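Local structure of replicative DNA helicase (Nostoc punctiforme, 4O1R) at residues E89-P92 / K93-L96. The protein comprises the intein of the DnaB helicase, which probably excises itself by protein splicing and joins the flanking host sequences. Numbering follows the deposited sequence.
Sequences ELTP and KEHL. With NA (sodium ion), chain B.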
loop_
_atom_site.group_PDB
_atom_site.type_symbol
_atom_site.label_atom_id
_atom_site.label_comp_id
_atom_site.label_asym_id
_atom_site.label_seq_id
_atom_site.Cartn_x
_atom_site.Cartn_y
_atom_site.Cartn_z
ATOM N N GLU A 89 -13.357 3.546 6.074
ATOM C CA GLU A 89 -13.760 3.269 7.458
ATOM C C GLU A 89 -12.758 3.797 8.489
ATOM O O GLU A 89 -12.966 3.640 9.686
ATOM C CB GLU A 89 -13.995 1.767 7.655
ATOM C CG GLU A 89 -15.195 1.238 6.833
ATOM C CD GLU A 89 -16.574 1.762 7.303
ATOM O OE1 GLU A 89 -16.743 2.093 8.497
ATOM O OE2 GLU A 89 -17.506 1.846 6.470
ATOM N N LEU A 90 -11.694 4.448 8.029
ATOM C CA LEU A 90 -10.689 4.993 8.936
ATOM C C LEU A 90 -11.117 6.347 9.468
ATOM O O LEU A 90 -11.833 7.102 8.801
ATOM C CB LEU A 90 -9.346 5.125 8.218
ATOM C CG LEU A 90 -8.701 3.808 7.784
ATOM C CD1 LEU A 90 -7.504 4.082 6.900
ATOM C CD2 LEU A 90 -8.270 3.006 9.004
ATOM N N THR A 91 -10.657 6.661 10.670
ATOM C CA THR A 91 -11.059 7.895 11.345
ATOM C C THR A 91 -9.844 8.786 11.604
ATOM O O THR A 91 -8.693 8.326 11.588
ATOM C CB THR A 91 -11.785 7.594 12.683
ATOM O OG1 THR A 91 -10.858 6.997 13.600
ATOM C CG2 THR A 91 -13.011 6.664 12.482
ATOM N N PRO A 92 -10.092 10.085 11.859
ATOM C CA PRO A 92 -8.976 10.963 12.207
ATOM C C PRO A 92 -8.254 10.415 13.439
ATOM O O PRO A 92 -8.910 9.906 14.350
ATOM C CB PRO A 92 -9.665 12.294 12.527
ATOM C CG PRO A 92 -10.948 12.237 11.718
ATOM C CD PRO A 92 -11.384 10.797 11.838
ATOM N N LYS A 93 -6.924 10.506 13.444
ATOM C CA LYS A 93 -6.067 10.052 14.560
ATOM C C LYS A 93 -5.927 8.544 14.676
ATOM O O LYS A 93 -5.169 8.068 15.508
ATOM C CB LYS A 93 -6.499 10.644 15.908
ATOM C CG LYS A 93 -6.484 12.175 15.880
ATOM C CD LYS A 93 -6.764 12.777 17.221
ATOM C CE LYS A 93 -8.178 12.509 17.595
ATOM N NZ LYS A 93 -8.507 13.076 18.913
ATOM N N GLU A 94 -6.628 7.790 13.836
ATOM C CA GLU A 94 -6.435 6.343 13.834
ATOM C C GLU A 94 -5.017 6.023 13.349
ATOM O O GLU A 94 -4.467 6.734 12.509
ATOM C CB GLU A 94 -7.499 5.678 12.966
ATOM C CG GLU A 94 -7.595 4.180 13.157
ATOM C CD GLU A 94 -8.963 3.648 12.827
ATOM O OE1 GLU A 94 -9.843 4.421 12.383
ATOM O OE2 GLU A 94 -9.178 2.446 13.056
ATOM N N HIS A 95 -4.417 4.955 13.877
ATOM C CA HIS A 95 -3.043 4.612 13.518
ATOM C C HIS A 95 -2.977 3.464 12.514
ATOM O O HIS A 95 -3.806 2.547 12.551
ATOM C CB HIS A 95 -2.261 4.235 14.778
ATOM C CG HIS A 95 -1.977 5.385 15.700
ATOM N ND1 HIS A 95 -2.959 6.099 16.360
ATOM C CD2 HIS A 95 -0.797 5.909 16.107
ATOM C CE1 HIS A 95 -2.391 7.027 17.117
ATOM N NE2 HIS A 95 -1.083 6.927 16.982
ATOM N N LEU A 96 -1.973 3.524 11.638
ATOM C CA LEU A 96 -1.739 2.507 10.609
ATOM C C LEU A 96 -0.326 1.965 10.712
ATOM O O LEU A 96 0.598 2.682 11.124
ATOM C CB LEU A 96 -1.891 3.097 9.206
ATOM C CG LEU A 96 -3.197 3.767 8.839
ATOM C CD1 LEU A 96 -3.076 4.220 7.395
ATOM C CD2 LEU A 96 -4.327 2.770 9.025
HETATM NA NA NA B . -10.224 8.365 15.477
HETATM O O HOH W 1 -12.125 3.136 12.220
HETATM O O HOH W 2 -9.249 6.276 16.152
HETATM O O HOH W 3 -9.795 9.217 17.658
#
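The carboxylate of E94 is contacted on both faces: L90 CD2 lies under its central carbon, 3.9 Å from E94 CD, while the hydroxyl of T91 approaches from the opposite face. T91 OG1 donates to E94 OE1 at 3.0 Å from 41° out of the carboxylate plane, whereas T91 N, 2.9 Å from E94 OE1, meets that oxygen nearly along its C-O direction. Water 1 gives a third hydrogen bond to OE1 and, by a second, ties it to the carbonyl oxygen of E89. The other oxygen, OE2, forms a salt bridge with K85, so both ends of the group are held and its rotation is probably restricted. With CG anti to the backbone N and the chain extended beyond it, E94 reaches back to T91. Were the glutamate replaced by an alanine here, T91 N and the K85 ammonium would probably lose their acceptor and a gap would open over L90 CD2. L90 also meets L96 tip to tip, CD2 to CD2 at 4.0 Å; both leucines touch L62, T80 and I111, linking the loop to the apolar interior. On the solvent side, a sodium ion is bound by T91 OG1 at 2.4 Å and P92 O at 2.3 Å, together with waters 2 and 3; its charge would probably polarise the hydroxyl towards donation to E94. The backbone evidence is consistent: E94 N donates to T91 O at 3.1 Å, P92 at the second position has psi 141°, and K93 at the third has a positive phi (74°). T91 to E94 is therefore a type II beta turn, its ends cross-linked by the E94 side chain, leading into strand 95-99 of the all-beta Hint fold characteristic of inteins.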